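Local coordinates for sortase B (PDB 5YFK), which is a sortase B cysteine transpeptidase that probably joins sorted proteins to the bacterial cell wall, as other sortases do, at residues Tyr11-Asp16 / Ser89-Ile94; Asn50-Tyr55 / His82-Glu87; Ile108-His113 / Arg202-Ile207; Ala122-Phe127 / Ile218-Lys223. The protein carries 1 engineered substitution. All coordinates share one frame; numbering follows the deposited sequence.

Interaction 1: Tyr11-Asp16 / Ser89-Ile94; sequences YTDSRD and SFSGSI
One carboxylate oxygen, D13 OD1, gathers two hydroxyls and a backbone N-H, with a third hydroxyl bound weakly, an unusual load for a single atom; T12 comes from D13's own loop, the serines from across the contact. The backbone N of S91 donates to D13 OD1 at 3.0 Å with an N-H...O angle of 153°, arriving on the syn side but 35° out of the carboxylate plane. S91 OG donates to D13 OD1 at 3.1 Å, meeting the anti lone pair of that oxygen. T12 OG1 comes down on D13 OD1 from above the plane at 2.8 Å, placed there by a chi1 of -163° that sets it opposite the T12 backbone N. S89 OG adds a weak bond to D13 OD1 at 3.4 Å and also accepts from the backbone N of G92 in an ST motif. So many donors on OD1 would probably favour the charged form of D13. The other oxygen, D13 OD2, lies at the edge of the F90 ring, near its plane. T12 also touches N117, and the side chain of S91 is about 5 Å from that of H113, the predicted proton donor/acceptor. The contact joins the N-terminal loop ahead of helix 16-19 to the loop between strands 67-72 and 94-96; just beyond it, the backbone N of I94 bonds to the Y17 hydroxyl of that helix.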
loop_
_atom_site.group_PDB
_atom_site.type_symbol
_atom_site.label_atom_id
_atom_site.label_comp_id
_atom_site.label_asym_id
_atom_site.label_seq_id
_atom_site.Cartn_x
_atom_site.Cartn_y
_atom_site.Cartn_z
ATOM N N TYR A 11 9.842 -20.815 -2.412
ATOM C CA TYR A 11 10.896 -20.028 -3.046
ATOM C C TYR A 11 10.364 -19.463 -4.356
ATOM O O TYR A 11 9.683 -20.156 -5.101
ATOM C CB TYR A 11 12.128 -20.906 -3.322
ATOM C CG TYR A 11 13.332 -20.149 -3.838
ATOM C CD1 TYR A 11 14.299 -19.674 -2.962
ATOM C CD2 TYR A 11 13.478 -19.863 -5.196
ATOM C CE1 TYR A 11 15.369 -18.917 -3.418
ATOM C CE2 TYR A 11 14.572 -19.155 -5.665
ATOM C CZ TYR A 11 15.508 -18.673 -4.768
ATOM O OH TYR A 11 16.608 -17.984 -5.214
ATOM N N THR A 12 10.695 -18.213 -4.659
ATOM C CA THR A 12 9.934 -17.484 -5.657
ATOM C C THR A 12 10.744 -16.312 -6.226
ATOM O O THR A 12 11.980 -16.340 -6.189
ATOM C CB THR A 12 8.576 -17.048 -5.067
ATOM O OG1 THR A 12 7.674 -16.689 -6.121
ATOM C CG2 THR A 12 8.748 -15.898 -4.078
ATOM N N ASP A 13 10.061 -15.353 -6.850
ATOM C CA ASP A 13 10.691 -14.439 -7.816
ATOM C C ASP A 13 11.380 -13.227 -7.160
ATOM O O ASP A 13 11.602 -12.209 -7.820
ATOM C CB ASP A 13 9.653 -13.948 -8.842
ATOM C CG ASP A 13 8.558 -14.976 -9.117
ATOM O OD1 ASP A 13 7.576 -15.012 -8.346
ATOM O OD2 ASP A 13 8.652 -15.719 -10.120
ATOM N N SER A 14 11.879 -13.414 -5.938
ATOM C CA SER A 14 12.142 -12.306 -5.013
ATOM C C SER A 14 13.360 -11.467 -5.427
ATOM O O SER A 14 13.463 -10.292 -5.073
ATOM C CB SER A 14 12.345 -12.853 -3.588
ATOM O OG SER A 14 12.229 -11.838 -2.597
ATOM N N ARG A 15 14.282 -12.074 -6.167
ATOM C CA ARG A 15 15.658 -11.582 -6.229
ATOM C C ARG A 15 15.770 -10.302 -7.060
ATOM O O ARG A 15 16.504 -9.380 -6.697
ATOM C CB ARG A 15 16.579 -12.662 -6.805
ATOM C CG ARG A 15 18.057 -12.424 -6.544
ATOM C CD ARG A 15 18.912 -13.492 -7.205
ATOM N NE ARG A 15 20.220 -12.981 -7.609
ATOM C CZ ARG A 15 20.427 -12.192 -8.661
ATOM N NH1 ARG A 15 19.405 -11.780 -9.401
ATOM N NH2 ARG A 15 21.658 -11.792 -8.957
ATOM N N ASP A 16 15.075 -10.268 -8.194
ATOM C CA ASP A 16 15.071 -9.091 -9.058
ATOM C C ASP A 16 14.404 -7.934 -8.330
ATOM O O ASP A 16 14.976 -6.847 -8.217
ATOM C CB ASP A 16 14.323 -9.381 -10.362
ATOM C CG ASP A 16 14.816 -10.645 -11.055
ATOM O OD1 ASP A 16 14.032 -11.246 -11.819
ATOM O OD2 ASP A 16 15.983 -11.036 -10.837
ATOM N N SER A 89 5.069 -13.808 -13.566
ATOM C CA SER A 89 5.562 -13.933 -12.205
ATOM C C SER A 89 4.447 -14.414 -11.317
ATOM O O SER A 89 3.305 -13.967 -11.437
ATOM C CB SER A 89 6.091 -12.592 -11.704
ATOM O OG SER A 89 6.267 -12.608 -10.294
ATOM N N PHE A 90 4.803 -15.254 -10.354
ATOM C CA PHE A 90 3.861 -15.717 -9.357
ATOM C C PHE A 90 3.679 -14.694 -8.250
ATOM O O PHE A 90 2.566 -14.482 -7.792
ATOM C CB PHE A 90 4.312 -17.061 -8.803
ATOM C CG PHE A 90 4.274 -18.153 -9.833
ATOM C CD1 PHE A 90 5.365 -18.349 -10.668
ATOM C CD2 PHE A 90 3.047 -18.682 -10.221
ATOM C CE1 PHE A 90 5.288 -19.222 -11.739
ATOM C CE2 PHE A 90 2.957 -19.546 -11.298
ATOM C CZ PHE A 90 4.082 -19.823 -12.053
ATOM N N SER A 91 4.763 -14.028 -7.865
ATOM C CA SER A 91 4.697 -13.027 -6.807
ATOM C C SER A 91 4.007 -11.758 -7.298
ATOM O O SER A 91 3.493 -10.978 -6.501
ATOM C CB SER A 91 6.096 -12.687 -6.328
ATOM O OG SER A 91 6.632 -13.785 -5.631
ATOM N N GLY A 92 4.114 -11.494 -8.596
ATOM C CA GLY A 92 3.614 -10.235 -9.158
ATOM C C GLY A 92 4.309 -9.003 -8.590
ATOM O O GLY A 92 5.532 -8.970 -8.411
ATOM N N SER A 93 3.552 -7.926 -8.499
ATOM C CA SER A 93 4.091 -6.639 -8.096
ATOM C C SER A 93 3.164 -6.022 -7.061
ATOM O O SER A 93 2.019 -6.468 -6.878
ATOM C CB SER A 93 4.247 -5.704 -9.302
ATOM O OG SER A 93 5.048 -6.298 -10.314
ATOM N N ILE A 94 3.659 -5.000 -6.373
ATOM C CA ILE A 94 2.752 -4.169 -5.560
ATOM C C ILE A 94 2.158 -3.095 -6.464
ATOM O O ILE A 94 2.893 -2.440 -7.224
ATOM C CB ILE A 94 3.500 -3.494 -4.419
ATOM C CG1 ILE A 94 4.300 -4.524 -3.619
ATOM C CG2 ILE A 94 2.521 -2.739 -3.519
ATOM C CD1 ILE A 94 3.527 -5.724 -3.117
#

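Interaction 2: Asn50-Tyr55 / His82-Glu87; sequences NINPDY and HNFNKE
Helix 35-51 ends at I51, and N52 opens a type I beta turn to Y55 that packs against a second type I turn, N83 to K86. An Asx turn is built into the first: N52 OD1 accepts from the backbone N of D54 at 2.9 Å. N52 CG, anti to the backbone N (chi1 -174°), carries the other end of the amide to F84, where N52 ND2 donates to F84 O at 2.8 Å from above the carbonyl plane. OD1 is held by D54 N, and ND2 by F84 O and the Y79 hydroxyl, so both ends of the amide are held and its rotation is set. N52 CB lies over one face of the F84 ring, 4.1 Å from the centroid, a CH-pi contact. I51 CG2 reaches F84 CE2 at 3.6 Å, the two side chains meeting at about a right angle, while Y55 CD1 lies at the F84 ring edge. L20, L48 and V71 also touch F84, which thereby joins the helix end to strand 67-72. K86 runs extended past N52, bringing its CE to 3.3 Å from N52 OD1; its NZ makes a long salt bridge with D54 OD2, which is hydrogen-bonded to the Y79 hydroxyl. Water 1 donates both to I51 O at 3.1 Å and to F84 O at 3.0 Å, so that F84 O accepts from this water as well as from N52 ND2.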
loop_
_atom_site.group_PDB
_atom_site.type_symbol
_atom_site.label_atom_id
_atom_site.label_comp_id
_atom_site.label_asym_id
_atom_site.label_seq_id
_atom_site.Cartn_x
_atom_site.Cartn_y
_atom_site.Cartn_z
ATOM N N ASN A 50 11.989 4.473 -15.976
ATOM C CA ASN A 50 12.572 4.031 -17.234
ATOM C C ASN A 50 12.506 2.519 -17.356
ATOM O O ASN A 50 12.139 1.994 -18.401
ATOM C CB ASN A 50 14.018 4.516 -17.342
ATOM C CG ASN A 50 14.611 4.282 -18.720
ATOM O OD1 ASN A 50 14.203 4.907 -19.704
ATOM N ND2 ASN A 50 15.597 3.395 -18.793
ATOM N N ILE A 51 12.731 1.818 -16.251
ATOM C CA ILE A 51 12.545 0.374 -16.240
ATOM C C ILE A 51 11.087 0.003 -16.518
ATOM O O ILE A 51 10.804 -0.930 -17.275
ATOM C CB ILE A 51 13.004 -0.247 -14.905
ATOM C CG1 ILE A 51 14.516 -0.102 -14.740
ATOM C CG2 ILE A 51 12.639 -1.724 -14.864
ATOM C CD1 ILE A 51 14.982 0.004 -13.303
ATOM N N ASN A 52 10.156 0.715 -15.890
ATOM C CA ASN A 52 8.741 0.441 -16.095
ATOM C C ASN A 52 7.933 1.717 -15.956
ATOM O O ASN A 52 7.731 2.212 -14.859
ATOM C CB ASN A 52 8.253 -0.597 -15.089
ATOM C CG ASN A 52 6.818 -1.034 -15.327
ATOM O OD1 ASN A 52 6.042 -0.384 -16.040
ATOM N ND2 ASN A 52 6.444 -2.136 -14.693
ATOM N N PRO A 53 7.399 2.210 -17.071
ATOM C CA PRO A 53 6.683 3.475 -17.047
ATOM C C PRO A 53 5.434 3.454 -16.143
ATOM O O PRO A 53 4.845 4.506 -15.856
ATOM C CB PRO A 53 6.279 3.675 -18.513
ATOM C CG PRO A 53 7.168 2.767 -19.308
ATOM C CD PRO A 53 7.414 1.594 -18.406
ATOM N N ASP A 54 5.019 2.264 -15.731
ATOM C CA ASP A 54 3.854 2.113 -14.853
ATOM C C ASP A 54 4.201 2.458 -13.393
ATOM O O ASP A 54 3.309 2.546 -12.532
ATOM C CB ASP A 54 3.336 0.677 -14.932
ATOM C CG ASP A 54 2.743 0.333 -16.292
ATOM O OD1 ASP A 54 2.343 1.270 -17.020
ATOM O OD2 ASP A 54 2.418 -0.857 -16.486
ATOM N N TYR A 55 5.481 2.662 -13.123
ATOM C CA TYR A 55 5.935 3.067 -11.793
ATOM C C TYR A 55 5.237 4.341 -11.317
ATOM O O TYR A 55 5.098 5.302 -12.079
ATOM C CB TYR A 55 7.442 3.296 -11.807
ATOM C CG TYR A 55 7.963 3.830 -10.492
ATOM C CD1 TYR A 55 8.122 2.988 -9.404
ATOM C CD2 TYR A 55 8.198 5.183 -10.316
ATOM C CE1 TYR A 55 8.570 3.472 -8.192
ATOM C CE2 TYR A 55 8.716 5.672 -9.130
ATOM C CZ TYR A 55 8.869 4.810 -8.059
ATOM O OH TYR A 55 9.289 5.292 -6.848
ATOM N N HIS A 82 2.412 -10.378 -13.070
ATOM C CA HIS A 82 3.666 -9.943 -13.646
ATOM C C HIS A 82 4.518 -9.208 -12.620
ATOM O O HIS A 82 4.002 -8.533 -11.722
ATOM C CB HIS A 82 3.442 -9.029 -14.850
ATOM C CG HIS A 82 2.681 -9.671 -15.968
ATOM N ND1 HIS A 82 1.308 -9.779 -15.966
ATOM C CD2 HIS A 82 3.104 -10.260 -17.111
ATOM C CE1 HIS A 82 0.915 -10.370 -17.081
ATOM N NE2 HIS A 82 1.988 -10.722 -17.764
ATOM N N ASN A 83 5.820 -9.215 -12.858
ATOM C CA ASN A 83 6.759 -8.543 -11.977
ATOM C C ASN A 83 7.053 -7.147 -12.476
ATOM O O ASN A 83 6.320 -6.627 -13.314
ATOM C CB ASN A 83 8.045 -9.355 -11.814
ATOM C CG ASN A 83 8.897 -9.376 -13.068
ATOM O OD1 ASN A 83 8.609 -8.698 -14.054
ATOM N ND2 ASN A 83 9.943 -10.179 -13.039
ATOM N N PHE A 84 8.039 -6.489 -11.871
ATOM C CA PHE A 84 8.311 -5.094 -12.185
ATOM C C PHE A 84 8.809 -4.900 -13.618
ATOM O O PHE A 84 8.676 -3.806 -14.179
ATOM C CB PHE A 84 9.350 -4.519 -11.234
ATOM C CG PHE A 84 9.459 -3.031 -11.306
ATOM C CD1 PHE A 84 8.449 -2.224 -10.804
ATOM C CD2 PHE A 84 10.554 -2.434 -11.895
ATOM C CE1 PHE A 84 8.548 -0.850 -10.869
ATOM C CE2 PHE A 84 10.656 -1.053 -11.968
ATOM C CZ PHE A 84 9.655 -0.260 -11.454
ATOM N N ASN A 85 9.494 -5.918 -14.142
ATOM C CA ASN A 85 9.927 -5.953 -15.546
ATOM C C ASN A 85 8.824 -6.405 -16.500
ATOM O O ASN A 85 9.083 -6.606 -17.688
ATOM C CB ASN A 85 11.124 -6.901 -15.715
ATOM C CG ASN A 85 12.339 -6.452 -14.936
ATOM O OD1 ASN A 85 12.857 -7.186 -14.094
ATOM N ND2 ASN A 85 12.787 -5.231 -15.193
ATOM N N LYS A 86 7.643 -6.689 -15.955
ATOM C CA LYS A 86 6.489 -7.132 -16.732
ATOM C C LYS A 86 6.631 -8.571 -17.217
ATOM O O LYS A 86 5.857 -9.030 -18.054
ATOM C CB LYS A 86 6.244 -6.199 -17.926
ATOM C CG LYS A 86 5.999 -4.757 -17.526
ATOM C CD LYS A 86 5.142 -4.008 -18.538
ATOM C CE LYS A 86 5.404 -2.519 -18.457
ATOM N NZ LYS A 86 4.719 -1.774 -19.544
ATOM N N GLU A 87 7.552 -9.306 -16.615
ATOM C CA GLU A 87 7.679 -10.724 -16.880
ATOM C C GLU A 87 6.621 -11.481 -16.093
ATOM O O GLU A 87 6.210 -11.042 -15.015
ATOM C CB GLU A 87 9.087 -11.195 -16.503
ATOM C CG GLU A 87 10.188 -10.483 -17.294
ATOM C CD GLU A 87 11.530 -10.427 -16.571
ATOM O OE1 GLU A 87 11.613 -10.856 -15.398
ATOM O OE2 GLU A 87 12.497 -9.890 -17.159
HETATM O O HOH W 1 8.887 -3.408 -17.169
#

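Interaction 3: Ile108-His113 / Arg202-Ile207; sequences IVVYGH and RILTLI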
loop_
_atom_site.group_PDB
_atom_site.type_symbol
_atom_site.label_atom_id
_atom_site.label_comp_id
_atom_site.label_asym_id
_atom_site.label_seq_id
_atom_site.Cartn_x
_atom_site.Cartn_y
_atom_site.Cartn_z
ATOM N N ILE A 108 -5.883 6.321 -1.575
ATOM C CA ILE A 108 -4.955 5.626 -2.457
ATOM C C ILE A 108 -5.009 4.148 -2.068
ATOM O O ILE A 108 -4.735 3.781 -0.925
ATOM C CB ILE A 108 -3.540 6.178 -2.289
ATOM C CG1 ILE A 108 -3.538 7.690 -2.570
ATOM C CG2 ILE A 108 -2.563 5.415 -3.196
ATOM C CD1 ILE A 108 -2.322 8.428 -2.052
ATOM N N VAL A 109 -5.338 3.305 -3.034
ATOM C CA VAL A 109 -5.570 1.904 -2.719
ATOM C C VAL A 109 -4.530 1.047 -3.371
ATOM O O VAL A 109 -4.332 1.109 -4.591
ATOM C CB VAL A 109 -6.972 1.456 -3.178
ATOM C CG1 VAL A 109 -7.155 -0.042 -2.988
ATOM C CG2 VAL A 109 -8.028 2.229 -2.416
ATOM N N VAL A 110 -3.842 0.249 -2.552
ATOM C CA VAL A 110 -2.697 -0.496 -3.017
ATOM C C VAL A 110 -2.879 -1.976 -2.663
ATOM O O VAL A 110 -3.265 -2.302 -1.532
ATOM C CB VAL A 110 -1.390 0.060 -2.391
ATOM C CG1 VAL A 110 -0.171 -0.715 -2.840
ATOM C CG2 VAL A 110 -1.239 1.537 -2.711
ATOM N N TYR A 111 -2.512 -2.839 -3.612
ATOM C CA TYR A 111 -2.671 -4.293 -3.509
ATOM C C TYR A 111 -1.326 -4.981 -3.589
ATOM O O TYR A 111 -0.393 -4.532 -4.294
ATOM C CB TYR A 111 -3.537 -4.833 -4.646
ATOM C CG TYR A 111 -4.896 -4.225 -4.780
ATOM C CD1 TYR A 111 -5.086 -3.051 -5.493
ATOM C CD2 TYR A 111 -6.000 -4.816 -4.179
ATOM C CE1 TYR A 111 -6.349 -2.508 -5.629
ATOM C CE2 TYR A 111 -7.229 -4.180 -4.163
ATOM C CZ TYR A 111 -7.399 -3.068 -4.949
ATOM O OH TYR A 111 -8.627 -2.503 -5.053
ATOM N N GLY A 112 -1.256 -6.142 -2.964
ATOM C CA GLY A 112 -0.167 -7.082 -3.208
ATOM C C GLY A 112 -0.493 -8.464 -2.701
ATOM O O GLY A 112 -1.361 -8.626 -1.855
ATOM N N HIS A 113 0.207 -9.454 -3.238
ATOM C CA HIS A 113 0.032 -10.850 -2.874
ATOM C C HIS A 113 0.467 -11.111 -1.427
ATOM O O HIS A 113 1.400 -10.471 -0.918
ATOM C CB HIS A 113 0.867 -11.746 -3.795
ATOM C CG HIS A 113 0.203 -12.072 -5.099
ATOM N ND1 HIS A 113 -1.014 -12.714 -5.170
ATOM C CD2 HIS A 113 0.676 -12.031 -6.368
ATOM C CE1 HIS A 113 -1.272 -13.029 -6.429
ATOM N NE2 HIS A 113 -0.296 -12.559 -7.181
ATOM N N ARG A 202 -6.305 12.579 4.019
ATOM C CA ARG A 202 -6.066 11.719 2.869
ATOM C C ARG A 202 -5.623 10.364 3.384
ATOM O O ARG A 202 -4.780 10.284 4.283
ATOM C CB ARG A 202 -4.971 12.304 1.975
ATOM C CG ARG A 202 -4.868 11.531 0.670
ATOM C CD ARG A 202 -3.870 12.123 -0.309
ATOM N NE ARG A 202 -4.225 11.701 -1.662
ATOM C CZ ARG A 202 -3.541 12.008 -2.761
ATOM N NH1 ARG A 202 -4.053 11.730 -3.954
ATOM N NH2 ARG A 202 -2.325 12.524 -2.662
ATOM N N ILE A 203 -6.205 9.303 2.864
ATOM C CA ILE A 203 -5.892 7.996 3.388
ATOM C C ILE A 203 -5.217 7.086 2.366
ATOM O O ILE A 203 -5.360 7.269 1.156
ATOM C CB ILE A 203 -7.117 7.296 4.011
ATOM C CG1 ILE A 203 -8.263 7.161 3.001
ATOM C CG2 ILE A 203 -7.536 8.054 5.283
ATOM C CD1 ILE A 203 -9.335 6.154 3.418
ATOM N N LEU A 204 -4.616 6.036 2.912
ATOM C CA LEU A 204 -3.923 5.001 2.172
ATOM C C LEU A 204 -4.464 3.656 2.648
ATOM O O LEU A 204 -4.552 3.405 3.861
ATOM C CB LEU A 204 -2.431 5.063 2.479
ATOM C CG LEU A 204 -1.526 4.016 1.804
ATOM C CD1 LEU A 204 -1.514 4.013 0.292
ATOM C CD2 LEU A 204 -0.124 4.196 2.317
ATOM N N THR A 205 -4.922 2.850 1.711
ATOM C CA THR A 205 -5.476 1.533 2.034
ATOM C C THR A 205 -4.592 0.464 1.420
ATOM O O THR A 205 -4.399 0.449 0.201
ATOM C CB THR A 205 -6.900 1.414 1.476
ATOM O OG1 THR A 205 -7.709 2.475 2.011
ATOM C CG2 THR A 205 -7.528 0.040 1.745
ATOM N N LEU A 206 -4.144 -0.476 2.245
ATOM C CA LEU A 206 -3.328 -1.587 1.778
ATOM C C LEU A 206 -4.093 -2.883 1.902
ATOM O O LEU A 206 -4.641 -3.167 2.954
ATOM C CB LEU A 206 -2.038 -1.708 2.600
ATOM C CG LEU A 206 -1.191 -0.445 2.785
ATOM C CD1 LEU A 206 0.041 -0.749 3.614
ATOM C CD2 LEU A 206 -0.817 0.171 1.452
ATOM N N ILE A 207 -4.141 -3.638 0.806
ATOM C CA ILE A 207 -4.976 -4.831 0.728
ATOM C C ILE A 207 -4.175 -6.033 0.299
ATOM O O ILE A 207 -3.501 -6.019 -0.751
ATOM C CB ILE A 207 -6.172 -4.620 -0.226
ATOM C CG1 ILE A 207 -7.080 -3.507 0.323
ATOM C CG2 ILE A 207 -6.970 -5.902 -0.357
ATOM C CD1 ILE A 207 -8.095 -3.017 -0.692
#
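The guanidinium of R202 carries I108 CD1 on one face, 3.8 Å above the plane and over its centre, while R202 NH1 is hydrogen-bonded to the carbonyls of L102 and D105. The chain of R202 is extended from CG to NE, which lays the flat group across the isoleucine tip. At the far end the Y111 ring lies alongside I207, the two side chains pointing the same way, with I207 CD1 3.8 Å from Y111 CE2. The Y111 hydroxyl bonds to D97, and its ring meets that of F95. Between these ends strands 108-111 and 203-207 run parallel at 18°. Five backbone bonds link them; T205 N to I108 O is 2.8 Å at 175°. The last, G112 N to I207 O, is longer at 3.2 Å. V109, T205, Y111 and I207 occupy one face of the sheet, where I207 CD1 also reaches V109 CG1 at 3.9 Å. On the other, L204 CD1 touches both I108 CG2 and V110 CG2, and L206 CD2 meets V110 CB at 3.9 Å. H113, the predicted proton donor/acceptor, lies just past the strand, after G112, and strand 203-210 holds S209, the engineered residue at the predicted acyl-thioester position; the paired strands carry both into the same region. The regular ladder satisfies the facing N-H and C=O groups, and the branched apolar side chains bury the pair.

Interaction 4: Ala122-Phe127 / Ile218-Lys223; sequences AQIKHF and IVVVAK
I124 lays its CG2 methyl against two side chains of strand 216-225, 3.7 Å from V220 CG2 and 4.0 Å from I218 CG2. It crosses V220 at a slant but slides past I218 in the opposite direction. The CG2 branch does this work because it stands opposite the I124 backbone N, with CG1 turned beside that nitrogen at chi1 -62°. V220 CG2 is shared: F127 CB touches it at 3.9 Å, and F127 CG and CD2 come almost as near, the two side chains meeting at about a right angle. On the exposed flank I218 CD1 rests on K125 CB at 3.8 Å, while the rest of the lysine chain leads away from the strand. No hydrogen bond crosses; the segments are held by apolar packing alone. Within 122-127 the backbone closes 3-10 turns, such as F127 N to I124 O at 3.0 Å, which bring I124 and F127 onto the same side of the helical segment, both directed at the strand. I124 also reaches L206 and T208 of strand 203-210; the F127 ring meets F132 edge-to-face, and the F127 side chain also touches I152. This is a short 3-10 helical segment covering one face of the sortase beta-sheet, packed through alternate strand residues I218 and V220 near the end of the strand that carries R217, the predicted transition-state stabilizer, whose side chain is about 6 Å from that of I218.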
loop_
_atom_site.group_PDB
_atom_site.type_symbol
_atom_site.label_atom_id
_atom_site.label_comp_id
_atom_site.label_asym_id
_atom_site.label_seq_id
_atom_site.Cartn_x
_atom_site.Cartn_y
_atom_site.Cartn_z
ATOM N N ALA A 122 2.733 -10.117 2.400
ATOM C CA ALA A 122 2.502 -11.120 3.451
ATOM C C ALA A 122 2.462 -10.460 4.821
ATOM O O ALA A 122 1.615 -10.771 5.661
ATOM C CB ALA A 122 3.591 -12.185 3.426
ATOM N N GLN A 123 3.418 -9.576 5.080
ATOM C CA GLN A 123 3.571 -9.033 6.435
ATOM C C GLN A 123 2.537 -8.047 6.873
ATOM O O GLN A 123 2.460 -7.721 8.063
ATOM C CB GLN A 123 4.992 -8.500 6.659
ATOM C CG GLN A 123 5.977 -9.640 6.718
ATOM C CD GLN A 123 7.298 -9.254 7.357
ATOM O OE1 GLN A 123 7.524 -8.084 7.706
ATOM N NE2 GLN A 123 8.235 -10.185 7.325
ATOM N N ILE A 124 1.616 -7.689 5.979
ATOM C CA ILE A 124 0.417 -6.956 6.415
ATOM C C ILE A 124 -0.364 -7.702 7.500
ATOM O O ILE A 124 -0.920 -7.099 8.440
ATOM C CB ILE A 124 -0.510 -6.668 5.209
ATOM C CG1 ILE A 124 0.192 -5.781 4.181
ATOM C CG2 ILE A 124 -1.806 -6.067 5.685
ATOM C CD1 ILE A 124 0.644 -4.418 4.640
ATOM N N LYS A 125 -0.233 -9.019 7.501
ATOM C CA LYS A 125 -0.962 -9.863 8.451
ATOM C C LYS A 125 -0.468 -9.648 9.901
ATOM O O LYS A 125 -1.249 -9.776 10.863
ATOM C CB LYS A 125 -0.801 -11.322 8.019
ATOM C CG LYS A 125 0.550 -11.945 8.358
ATOM C CD LYS A 125 0.672 -13.338 7.765
ATOM C CE LYS A 125 1.940 -14.040 8.233
ATOM N NZ LYS A 125 1.714 -14.721 9.533
ATOM N N HIS A 126 0.681 -8.996 10.031
ATOM C CA HIS A 126 1.262 -8.803 11.370
ATOM C C HIS A 126 0.444 -7.762 12.097
ATOM O O HIS A 126 0.413 -7.727 13.321
ATOM C CB HIS A 126 2.704 -8.338 11.279
ATOM C CG HIS A 126 3.669 -9.392 10.840
ATOM N ND1 HIS A 126 5.011 -9.132 10.672
ATOM C CD2 HIS A 126 3.522 -10.729 10.659
ATOM C CE1 HIS A 126 5.630 -10.242 10.300
ATOM N NE2 HIS A 126 4.760 -11.234 10.329
ATOM N N PHE A 127 -0.232 -6.900 11.346
ATOM C CA PHE A 127 -1.006 -5.830 11.955
ATOM C C PHE A 127 -2.248 -6.329 12.678
ATOM O O PHE A 127 -2.824 -5.601 13.495
ATOM C CB PHE A 127 -1.345 -4.779 10.901
ATOM C CG PHE A 127 -0.181 -3.920 10.542
ATOM C CD1 PHE A 127 0.263 -2.953 11.430
ATOM C CD2 PHE A 127 0.573 -4.183 9.406
ATOM C CE1 PHE A 127 1.400 -2.214 11.175
ATOM C CE2 PHE A 127 1.708 -3.434 9.129
ATOM C CZ PHE A 127 2.096 -2.417 9.989
ATOM N N ILE A 218 -7.025 -9.123 3.990
ATOM C CA ILE A 218 -6.562 -8.327 5.145
ATOM C C ILE A 218 -6.275 -6.883 4.710
ATOM O O ILE A 218 -5.725 -6.676 3.663
ATOM C CB ILE A 218 -5.271 -8.929 5.730
ATOM C CG1 ILE A 218 -5.457 -10.440 5.990
ATOM C CG2 ILE A 218 -4.855 -8.206 7.006
ATOM C CD1 ILE A 218 -4.196 -11.165 6.421
ATOM N N VAL A 219 -6.748 -5.915 5.500
ATOM C CA VAL A 219 -6.769 -4.505 5.099
ATOM C C VAL A 219 -6.119 -3.668 6.196
ATOM O O VAL A 219 -6.444 -3.813 7.365
ATOM C CB VAL A 219 -8.204 -3.983 4.865
ATOM C CG1 VAL A 219 -8.199 -2.584 4.250
ATOM C CG2 VAL A 219 -9.003 -4.945 3.998
ATOM N N VAL A 220 -5.229 -2.765 5.790
ATOM C CA VAL A 220 -4.711 -1.739 6.652
ATOM C C VAL A 220 -4.989 -0.350 6.052
ATOM O O VAL A 220 -4.869 -0.151 4.851
ATOM C CB VAL A 220 -3.198 -1.899 6.901
ATOM C CG1 VAL A 220 -2.665 -0.693 7.663
ATOM C CG2 VAL A 220 -2.933 -3.171 7.713
ATOM N N VAL A 221 -5.577 0.523 6.861
ATOM C CA VAL A 221 -5.876 1.892 6.424
ATOM C C VAL A 221 -5.135 2.887 7.320
ATOM O O VAL A 221 -5.076 2.742 8.551
ATOM C CB VAL A 221 -7.395 2.191 6.454
ATOM C CG1 VAL A 221 -7.728 3.391 5.596
ATOM C CG2 VAL A 221 -8.203 0.976 5.965
ATOM N N ALA A 222 -4.547 3.889 6.679
ATOM C CA ALA A 222 -3.669 4.853 7.340
ATOM C C ALA A 222 -3.987 6.252 6.806
ATOM O O ALA A 222 -4.492 6.398 5.678
ATOM C CB ALA A 222 -2.214 4.503 7.047
ATOM N N LYS A 223 -3.843 7.248 7.671
ATOM C CA LYS A 223 -4.031 8.651 7.289
ATOM C C LYS A 223 -2.754 9.444 7.213
ATOM O O LYS A 223 -1.840 9.286 8.034
ATOM C CB LYS A 223 -4.991 9.371 8.243
ATOM C CG LYS A 223 -4.510 9.440 9.665
ATOM C CD LYS A 223 -5.319 10.463 10.436
ATOM C CE LYS A 223 -4.728 11.860 10.376
ATOM N NZ LYS A 223 -5.624 12.859 11.030
#

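Interactions 1 and 2 close first along the chain, with interaction 2 lying wholly within the span of interaction 1; their centres are 12 Å apart, and a probable hydrogen bond from S93 OG to H82 O links them. Both bring N-terminal parts onto the long loop between strands 67-72 and 94-96. Interactions 3 and 4 follow, their segments alternating in sequence and their centres 9 Å apart. They share one sheet, where the neighbouring antiparallel strands 203-210 and 216-225 are joined by a probable hydrogen bond, L206 N to V220 O. Interaction 1 meets interaction 3 where S91 O packs on H113 CD2, so the loop that the N-terminal segment packs on reaches the predicted active site, whereas interactions 2 and 4 lie on opposite sides of the chain's centre.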